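Local coordinates for 3-oxoacyl-[acyl-carrier protein] synthase (Thermus thermophilus, PDB 1UB7) that probably catalyses the first condensation of fatty acid synthesis, joining the acetyl group of acetyl-CoA to malonyl-ACP to form 3-oxobutanoyl-ACP, at residues 139-144 with 155-160; 78-83 with 277-282; 184-189 with 197-202; 113-118 with 309-314. All blocks are in the same frame, centred on the assembly; numbering follows the deposited sequence.

Contact 1. Residues 139-144 with 155-160; sequences ALSKII and FGDGGG
Ala139 meets Asp157 through its main chain, the carbonyl carbon lying 3.3 Å from Asp157 OD1, while its methyl group turns from the other segment onto helix 50-64. Next in line, Leu140 presents its N to the same oxygen at an angle too poor for a hydrogen bond, and its side chain serves the apolar half of the contact. CG stands anti to the carbonyl carbon (chi1 -67°), which lays CD1 over the root of Phe155, 3.7 Å from its CB and 3.8 Å from its ring atom CD1, at an oblique approach to the ring. Strand 131-138 ends just before this short 3-10 turn, and strand 158-165, its antiparallel neighbour in the five-stranded sheet of the thiolase-like fold, starts just after Asp157, so the contact ties together the loops at one end of these two strands. Ser141 then grips the carboxylate twice. Its N donates to Asp157 OD1 at 3.0 Å, almost straight at 171°, and its OG donates to Asp157 OD2 at 2.6 Å; each oxygen uses its syn lone pair, and OD2 takes a further bond from Ala44 N. Ile144 finishes the row more loosely, its CD1 at the edge of the Phe155 ring, 4.4 Å from CD2. The same ring also packs on Asn276, a predicted active-site residue.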
# COMPACT_ATOMS: atom_id res chain seq x y z
N ALA A 139 -12.32 -5.28 7.50
CA ALA A 139 -12.95 -5.89 8.67
C ALA A 139 -13.03 -4.76 9.70
O ALA A 139 -12.34 -4.77 10.71
CB ALA A 139 -12.10 -7.03 9.22
N LEU A 140 -13.86 -3.76 9.42
CA LEU A 140 -13.99 -2.62 10.31
C LEU A 140 -14.49 -2.98 11.69
O LEU A 140 -14.16 -2.32 12.66
CB LEU A 140 -14.89 -1.57 9.67
CG LEU A 140 -14.18 -1.00 8.43
CD1 LEU A 140 -15.18 -0.30 7.50
CD2 LEU A 140 -13.05 -0.07 8.89
N SER A 141 -15.27 -4.05 11.77
CA SER A 141 -15.81 -4.48 13.05
C SER A 141 -14.70 -4.84 14.03
O SER A 141 -14.98 -5.20 15.17
CB SER A 141 -16.73 -5.69 12.87
OG SER A 141 -16.01 -6.83 12.48
N LYS A 142 -13.45 -4.74 13.60
CA LYS A 142 -12.34 -5.10 14.48
C LYS A 142 -11.65 -3.89 15.10
O LYS A 142 -10.86 -4.05 16.03
CB LYS A 142 -11.31 -5.92 13.71
CG LYS A 142 -11.89 -7.04 12.86
CD LYS A 142 -12.36 -8.22 13.67
CE LYS A 142 -12.82 -9.34 12.74
NZ LYS A 142 -13.06 -10.62 13.46
N ILE A 143 -11.94 -2.70 14.58
CA ILE A 143 -11.33 -1.46 15.09
C ILE A 143 -12.41 -0.43 15.43
O ILE A 143 -12.12 0.71 15.78
CB ILE A 143 -10.37 -0.81 14.05
CG1 ILE A 143 -11.13 -0.57 12.73
CG2 ILE A 143 -9.17 -1.70 13.81
CD1 ILE A 143 -10.60 0.60 11.91
N ILE A 144 -13.66 -0.85 15.31
CA ILE A 144 -14.78 0.02 15.58
C ILE A 144 -15.13 -0.00 17.07
O ILE A 144 -15.11 -1.06 17.70
CB ILE A 144 -16.00 -0.42 14.76
CG1 ILE A 144 -17.14 0.58 14.92
CG2 ILE A 144 -16.45 -1.80 15.21
CD1 ILE A 144 -18.39 0.18 14.16
N PHE A 155 -20.46 1.22 9.80
CA PHE A 155 -19.65 0.26 9.08
C PHE A 155 -20.05 -1.20 9.06
O PHE A 155 -20.55 -1.74 10.05
CB PHE A 155 -18.20 0.42 9.55
CG PHE A 155 -17.68 1.86 9.48
CD1 PHE A 155 -17.59 2.52 8.25
CD2 PHE A 155 -17.31 2.55 10.63
CE1 PHE A 155 -17.14 3.85 8.17
CE2 PHE A 155 -16.86 3.88 10.56
CZ PHE A 155 -16.78 4.53 9.32
N GLY A 156 -19.85 -1.82 7.90
CA GLY A 156 -20.13 -3.23 7.69
C GLY A 156 -18.87 -3.88 7.10
O GLY A 156 -18.09 -3.20 6.44
N ASP A 157 -18.68 -5.17 7.34
CA ASP A 157 -17.51 -5.91 6.84
C ASP A 157 -17.72 -6.47 5.45
O ASP A 157 -18.85 -6.79 5.06
CB ASP A 157 -17.16 -7.06 7.79
CG ASP A 157 -16.81 -6.59 9.19
OD1 ASP A 157 -16.23 -5.49 9.34
OD2 ASP A 157 -17.10 -7.35 10.15
N GLY A 158 -16.63 -6.62 4.69
CA GLY A 158 -16.77 -7.16 3.35
C GLY A 158 -15.48 -7.39 2.57
O GLY A 158 -14.39 -7.02 3.01
N GLY A 159 -15.64 -8.00 1.41
CA GLY A 159 -14.52 -8.29 0.53
C GLY A 159 -14.97 -8.35 -0.91
O GLY A 159 -16.04 -8.87 -1.23
N GLY A 160 -14.16 -7.79 -1.79
CA GLY A 160 -14.49 -7.80 -3.20
C GLY A 160 -13.19 -7.99 -3.96
O GLY A 160 -12.11 -7.73 -3.42

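Contact 2. Residues 78-83 with 277-282; sequences ATNTPD and TSTASI
The two backbones come nearest at Thr79 and Thr279, whose CA atoms are 6.3 Å apart, where the end of strand 72-78 runs past the 3-10 turn that leads into helix 281-292. Thr279 carries most of the contact. Its OG1 sits between the backbone N and the carbonyl carbon (chi1 54°), and from there the hydroxyl donates to Ala78 O at 3.0 Å. OG1 approaches at a C=O...OG1 angle of 129° but 45° above the carbonyl plane, so it is not on a lone pair. The same rotation points CG2 at the strand, 4.1 Å from Ala78 CB, so one branch of the threonine bonds the strand end and the other packs against it. Asn80 crosses this methyl at a slant, with its ND2 4.0 Å from Thr279 CG2. ND2 is also 4.0 Å from Ser278 OG, too far for a direct bond; both are bonded to Glu138 OE2. The other end of the amide, OD1, takes Gly109 N, next to the predicted nucleophile Cys110, so both ends of Asn80 are held. Thr79 turns its side chain from the threonine of the other segment; its OG1 accepts from Thr81 N at 3.1 Å, an ST turn, and also bonds Ala137 O. With Thr81 OG1 bonded to the second oxygen of Glu138, the carboxylate gathers polar groups from both segments, consistent with a negative charge; Ser278, one of its partners, lies close to the predicted active-site residues His246 and Asn276.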
# COMPACT_ATOMS: atom_id res chain seq x y z
N ALA A 78 -6.38 -3.71 -1.34
CA ALA A 78 -6.68 -2.38 -0.83
C ALA A 78 -7.44 -2.61 0.46
O ALA A 78 -8.54 -3.18 0.44
CB ALA A 78 -7.52 -1.60 -1.82
N THR A 79 -6.85 -2.20 1.57
CA THR A 79 -7.47 -2.37 2.87
C THR A 79 -6.92 -1.33 3.82
O THR A 79 -5.91 -0.69 3.53
CB THR A 79 -7.17 -3.77 3.46
OG1 THR A 79 -7.91 -3.95 4.69
CG2 THR A 79 -5.67 -3.94 3.74
N ASN A 80 -7.58 -1.18 4.96
CA ASN A 80 -7.13 -0.25 6.00
C ASN A 80 -7.16 -0.98 7.34
O ASN A 80 -6.93 -0.40 8.40
CB ASN A 80 -8.03 0.99 6.02
CG ASN A 80 -7.90 1.82 4.75
OD1 ASN A 80 -6.93 2.57 4.56
ND2 ASN A 80 -8.89 1.69 3.87
N THR A 81 -7.46 -2.28 7.27
CA THR A 81 -7.49 -3.12 8.46
C THR A 81 -6.78 -4.44 8.18
O THR A 81 -7.34 -5.51 8.39
CB THR A 81 -8.95 -3.42 8.95
OG1 THR A 81 -9.71 -4.03 7.90
CG2 THR A 81 -9.65 -2.13 9.41
N PRO A 82 -5.51 -4.39 7.72
CA PRO A 82 -4.78 -5.63 7.44
C PRO A 82 -4.55 -6.47 8.70
O PRO A 82 -4.47 -5.94 9.82
CB PRO A 82 -3.48 -5.12 6.83
CG PRO A 82 -3.24 -3.86 7.61
CD PRO A 82 -4.61 -3.22 7.63
N ASP A 83 -4.47 -7.79 8.53
CA ASP A 83 -4.24 -8.69 9.65
C ASP A 83 -3.02 -8.27 10.45
O ASP A 83 -3.06 -8.24 11.68
CB ASP A 83 -4.05 -10.12 9.15
CG ASP A 83 -5.33 -10.71 8.59
OD1 ASP A 83 -6.20 -9.94 8.14
OD2 ASP A 83 -5.44 -11.95 8.58
N THR A 277 -18.82 -0.69 3.71
CA THR A 277 -17.78 -1.71 3.69
C THR A 277 -16.46 -1.19 3.16
O THR A 277 -15.60 -1.95 2.74
CB THR A 277 -18.16 -2.90 2.83
OG1 THR A 277 -18.36 -2.46 1.48
CG2 THR A 277 -19.42 -3.55 3.38
N SER A 278 -16.31 0.13 3.15
CA SER A 278 -15.08 0.75 2.73
C SER A 278 -14.61 0.32 1.35
O SER A 278 -15.36 0.41 0.38
CB SER A 278 -14.00 0.45 3.77
OG SER A 278 -12.81 1.14 3.47
N THR A 279 -13.37 -0.15 1.26
CA THR A 279 -12.82 -0.58 -0.02
C THR A 279 -13.62 -1.67 -0.74
O THR A 279 -13.56 -1.76 -1.97
CB THR A 279 -11.35 -1.08 0.13
OG1 THR A 279 -11.29 -2.09 1.15
CG2 THR A 279 -10.44 0.08 0.50
N ALA A 280 -14.37 -2.48 -0.00
CA ALA A 280 -15.17 -3.55 -0.62
C ALA A 280 -16.48 -3.03 -1.19
O ALA A 280 -17.17 -3.72 -1.94
CB ALA A 280 -15.47 -4.64 0.41
N SER A 281 -16.81 -1.80 -0.83
CA SER A 281 -18.06 -1.17 -1.22
C SER A 281 -18.42 -1.26 -2.70
O SER A 281 -19.47 -1.79 -3.08
CB SER A 281 -18.02 0.28 -0.77
OG SER A 281 -19.31 0.84 -0.75
N ILE A 282 -17.56 -0.71 -3.54
CA ILE A 282 -17.81 -0.70 -4.97
C ILE A 282 -17.80 -2.10 -5.60
O ILE A 282 -18.65 -2.42 -6.43
CB ILE A 282 -16.82 0.25 -5.65
CG1 ILE A 282 -17.12 1.67 -5.15
CG2 ILE A 282 -16.91 0.13 -7.15
CD1 ILE A 282 -16.15 2.74 -5.60

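Contact 3. Residues 184-189 with 197-202; sequences GAKELY and LPDGTS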
# COMPACT_ATOMS: atom_id res chain seq x y z
N GLY A 184 -6.67 17.48 5.72
CA GLY A 184 -7.94 17.04 6.27
C GLY A 184 -7.78 15.65 6.86
O GLY A 184 -8.66 14.80 6.74
N ALA A 185 -6.63 15.43 7.50
CA ALA A 185 -6.31 14.15 8.12
C ALA A 185 -7.01 14.01 9.47
O ALA A 185 -7.29 12.90 9.92
CB ALA A 185 -4.80 14.02 8.28
N LYS A 186 -7.27 15.15 10.12
CA LYS A 186 -7.93 15.18 11.43
C LYS A 186 -9.43 14.85 11.36
O LYS A 186 -10.04 14.52 12.38
CB LYS A 186 -7.75 16.57 12.04
CG LYS A 186 -8.04 17.68 11.05
CD LYS A 186 -8.20 19.03 11.71
CE LYS A 186 -8.19 20.15 10.67
NZ LYS A 186 -9.08 19.87 9.51
N GLU A 187 -10.00 14.93 10.16
CA GLU A 187 -11.43 14.68 9.92
C GLU A 187 -11.86 13.22 9.96
O GLU A 187 -13.04 12.92 10.15
CB GLU A 187 -11.82 15.28 8.57
CG GLU A 187 -11.32 16.69 8.37
CD GLU A 187 -11.97 17.69 9.31
OE1 GLU A 187 -12.33 17.30 10.45
OE2 GLU A 187 -12.12 18.87 8.91
N LEU A 188 -10.91 12.31 9.77
CA LEU A 188 -11.19 10.87 9.79
C LEU A 188 -9.87 10.14 9.99
O LEU A 188 -8.92 10.34 9.23
CB LEU A 188 -11.85 10.45 8.47
CG LEU A 188 -12.24 8.98 8.26
CD1 LEU A 188 -13.13 8.48 9.40
CD2 LEU A 188 -12.95 8.84 6.93
N TYR A 189 -9.81 9.29 11.02
CA TYR A 189 -8.58 8.55 11.33
C TYR A 189 -8.69 7.49 12.44
O TYR A 189 -9.71 7.35 13.12
CB TYR A 189 -7.47 9.54 11.70
CG TYR A 189 -7.78 10.38 12.93
CD1 TYR A 189 -7.81 9.81 14.21
CD2 TYR A 189 -8.10 11.74 12.81
CE1 TYR A 189 -8.15 10.56 15.33
CE2 TYR A 189 -8.44 12.50 13.93
CZ TYR A 189 -8.46 11.90 15.19
OH TYR A 189 -8.80 12.64 16.30
N LEU A 197 -1.28 13.83 14.68
CA LEU A 197 -1.10 14.12 13.26
C LEU A 197 -0.17 15.33 13.09
O LEU A 197 0.10 16.05 14.05
CB LEU A 197 -2.46 14.38 12.59
CG LEU A 197 -3.34 13.16 12.32
CD1 LEU A 197 -4.76 13.61 11.98
CD2 LEU A 197 -2.74 12.34 11.18
N PRO A 198 0.32 15.56 11.86
CA PRO A 198 1.22 16.67 11.54
C PRO A 198 0.73 18.06 11.95
O PRO A 198 1.54 18.96 12.18
CB PRO A 198 1.39 16.54 10.02
CG PRO A 198 1.38 15.07 9.84
CD PRO A 198 0.21 14.64 10.71
N ASP A 199 -0.59 18.25 12.03
CA ASP A 199 -1.13 19.55 12.44
C ASP A 199 -1.23 19.65 13.96
O ASP A 199 -1.42 20.74 14.51
CB ASP A 199 -2.50 19.82 11.80
CG ASP A 199 -3.53 18.75 12.12
OD1 ASP A 199 -3.60 18.28 13.27
OD2 ASP A 199 -4.30 18.38 11.21
N GLY A 200 -1.10 18.51 14.64
CA GLY A 200 -1.18 18.49 16.09
C GLY A 200 -2.37 17.72 16.63
O GLY A 200 -2.43 17.42 17.82
N THR A 201 -3.34 17.42 15.77
CA THR A 201 -4.53 16.69 16.17
C THR A 201 -4.15 15.33 16.78
O THR A 201 -3.70 14.42 16.08
CB THR A 201 -5.48 16.46 14.97
OG1 THR A 201 -5.81 17.72 14.37
CG2 THR A 201 -6.75 15.76 15.42
N SER A 202 -4.33 15.19 18.08
CA SER A 202 -4.00 13.95 18.77
C SER A 202 -4.96 12.83 18.35
O SER A 202 -6.11 13.08 17.99
CB SER A 202 -4.07 14.16 20.29
OG SER A 202 -3.61 13.02 21.00
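Asp199 OD1 is gripped twice by Thr201: by the backbone N at 2.7 Å, nearly along the C-O axis, and by OG1 at 2.5 Å, on the syn side but tilted from the carboxylate plane. The first bond makes an Asx turn, which overlaps the type I beta turn from Leu197 to Gly200. The loop end so formed faces Lys186. Thr201 OG1 rests 3.2 Å from Lys186 CB, and Asp199 OD2 lies 3.8 Å from Lys186 CG, the lysine chain crossing both residues at about a right angle. Its bent end leads NZ away to a weak salt bridge with Glu187 OE2. Leu197 CD1 touches Ala185 CB (3.7 Å) and Tyr189 CD2 (3.9 Å), and lies 3.3 Å from Ala185 O. The tyrosine ring, swung by a chi1 of 61° toward the loop, brings its OH within 3.2 Å of Ser202 O, and Pro87 of the second subunit covers Ala185, Tyr189 and Leu197. The clear hydrogen bonds therefore hold the 197-202 loop to its own shape, whereas 184-189 is met largely through van der Waals contacts of carbon atoms next to the dimer interface; the charge of Asp199 is probably only loosely balanced by Lys186.

Contact 4. Residues 113-118 with 309-314; sequences WIYALA and GLTWAA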
# COMPACT_ATOMS: atom_id res chain seq x y z
N TRP A 113 -9.63 0.84 -3.29
CA TRP A 113 -9.89 -0.11 -4.36
C TRP A 113 -9.77 0.50 -5.75
O TRP A 113 -9.22 -0.13 -6.66
CB TRP A 113 -11.27 -0.74 -4.20
CG TRP A 113 -11.43 -1.96 -5.06
CD1 TRP A 113 -10.78 -3.14 -4.91
CD2 TRP A 113 -12.30 -2.12 -6.19
NE1 TRP A 113 -11.19 -4.04 -5.87
CE2 TRP A 113 -12.12 -3.44 -6.67
CE3 TRP A 113 -13.21 -1.28 -6.85
CZ2 TRP A 113 -12.82 -3.94 -7.77
CZ3 TRP A 113 -13.91 -1.78 -7.94
CH2 TRP A 113 -13.71 -3.10 -8.39
N ILE A 114 -10.31 1.71 -5.91
CA ILE A 114 -10.21 2.39 -7.20
C ILE A 114 -8.74 2.75 -7.43
O ILE A 114 -8.25 2.71 -8.57
CB ILE A 114 -11.05 3.67 -7.22
CG1 ILE A 114 -12.52 3.34 -6.96
CG2 ILE A 114 -10.94 4.33 -8.58
CD1 ILE A 114 -13.42 4.57 -6.97
N TYR A 115 -8.06 3.12 -6.34
CA TYR A 115 -6.63 3.42 -6.39
C TYR A 115 -5.93 2.14 -6.90
O TYR A 115 -5.09 2.19 -7.80
CB TYR A 115 -6.13 3.75 -4.98
CG TYR A 115 -5.96 5.22 -4.72
CD1 TYR A 115 -7.02 6.11 -4.93
CD2 TYR A 115 -4.73 5.73 -4.29
CE1 TYR A 115 -6.85 7.48 -4.72
CE2 TYR A 115 -4.56 7.11 -4.08
CZ TYR A 115 -5.62 7.97 -4.30
OH TYR A 115 -5.47 9.31 -4.06
N ALA A 116 -6.31 0.99 -6.34
CA ALA A 116 -5.72 -0.29 -6.76
C ALA A 116 -6.01 -0.62 -8.23
O ALA A 116 -5.18 -1.22 -8.92
CB ALA A 116 -6.22 -1.42 -5.88
N LEU A 117 -7.19 -0.23 -8.71
CA LEU A 117 -7.55 -0.50 -10.10
C LEU A 117 -6.65 0.32 -11.00
O LEU A 117 -6.18 -0.18 -12.02
CB LEU A 117 -9.04 -0.16 -10.36
CG LEU A 117 -10.11 -1.03 -9.68
CD1 LEU A 117 -11.50 -0.48 -9.97
CD2 LEU A 117 -10.00 -2.48 -10.17
N ALA A 118 -6.41 1.57 -10.61
CA ALA A 118 -5.56 2.45 -11.39
C ALA A 118 -4.15 1.88 -11.39
O ALA A 118 -3.50 1.79 -12.44
CB ALA A 118 -5.57 3.85 -10.81
N GLY A 309 -7.95 10.50 4.55
CA GLY A 309 -6.74 10.93 3.87
C GLY A 309 -6.49 12.41 4.13
O GLY A 309 -5.56 12.75 4.85
N LEU A 310 -7.33 13.28 3.57
CA LEU A 310 -8.47 12.87 2.74
C LEU A 310 -8.04 12.35 1.37
O LEU A 310 -7.00 12.75 0.82
CB LEU A 310 -9.46 14.03 2.58
CG LEU A 310 -10.07 14.59 3.88
CD1 LEU A 310 -11.08 15.67 3.52
CD2 LEU A 310 -10.76 13.48 4.69
N THR A 311 -8.86 11.43 0.84
CA THR A 311 -8.61 10.79 -0.45
C THR A 311 -9.92 10.67 -1.22
O THR A 311 -11.00 10.53 -0.63
CB THR A 311 -8.03 9.35 -0.26
OG1 THR A 311 -7.02 9.35 0.76
CG2 THR A 311 -7.42 8.82 -1.57
N TRP A 312 -9.81 10.71 -2.53
CA TRP A 312 -10.98 10.58 -3.39
C TRP A 312 -10.49 10.02 -4.73
O TRP A 312 -9.32 10.20 -5.10
CB TRP A 312 -11.63 11.96 -3.58
CG TRP A 312 -10.80 12.96 -4.34
CD1 TRP A 312 -10.73 13.12 -5.71
CD2 TRP A 312 -9.90 13.93 -3.79
NE1 TRP A 312 -9.84 14.12 -6.04
CE2 TRP A 312 -9.32 14.64 -4.88
CE3 TRP A 312 -9.53 14.28 -2.48
CZ2 TRP A 312 -8.38 15.68 -4.69
CZ3 TRP A 312 -8.59 15.31 -2.29
CH2 TRP A 312 -8.02 16.00 -3.40
N ALA A 313 -11.38 9.34 -5.44
CA ALA A 313 -11.03 8.75 -6.72
C ALA A 313 -12.28 8.44 -7.52
O ALA A 313 -13.36 8.27 -6.97
CB ALA A 313 -10.22 7.49 -6.51
N ALA A 314 -12.10 8.35 -8.84
CA ALA A 314 -13.19 8.05 -9.74
C ALA A 314 -12.63 7.44 -11.02
O ALA A 314 -11.51 7.76 -11.44
CB ALA A 314 -13.96 9.33 -10.06
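Tyr115 and Thr311 make the closest approach, the phenol OH lying 3.2 Å from Thr311 CG2 with the ring slanting past the methyl. Further along the strand the same ring offers its edge: Trp312 O lies in the ring plane, 3.7 Å from CE1, and Ala313 CB sits near that plane, 3.8 Å from the same carbon. A chi1 of -101°, off the usual staggered positions, brings the end of the ring back to the strand although the bond from CA to CB does not point at it. One residue earlier, Ile114 meets Ala313 with both branches: CG2 touches the alanine CB at 3.8 Å, and CD1 reaches Ala313 O at 3.7 Å. Only a methyl group projects from Ala313 toward Ile114, consistent with the axes of the short helix and strand segments passing 8.1 Å apart, at 55° to each other. In the second shell, Thr311 OG1 is bonded to Ala308 O, which sets the methyl facing the tyrosine. Tyr115 OH has weak hydrogen bonds to Gly179 O and to Ala103 N of the second subunit, so its polar end lies at the dimer interface. Leu303 and Ser305 of the neighbouring strand 300-307 flank Ile114, while Trp312 faces the other way, onto Phe217 and Val221 of helix 211-233. A buried helix that follows the predicted nucleophile Cys110 and packs on the C-terminal sheet, with another helix on that sheet's far side, is the layered alpha-beta-alpha-beta-alpha build of the thiolase fold.

How the contacts relate
Contacts 1, 2 and 4 are buried, whereas contact 3 lies about 22 Å from the chain centre, partly exposed; all four reach the second subunit. Contacts 1 and 2 both sit at strand ends of the five-stranded sheet and touch directly, Ala139 N approaching Thr81 OG1 at 2.9 Å. Contact 4 belongs to the other sheet and meets contact 2 where Ile282 packs on Ile114 and Trp113, linking the two central helices. Contact 3 adjoins contact 4 through Gly184 and Leu310. Chemistry follows place: hydrogen bonds cross between segments in contacts 1 and 2, while contact 4 is mostly apolar and contact 3 keeps its clear hydrogen bonds within segments.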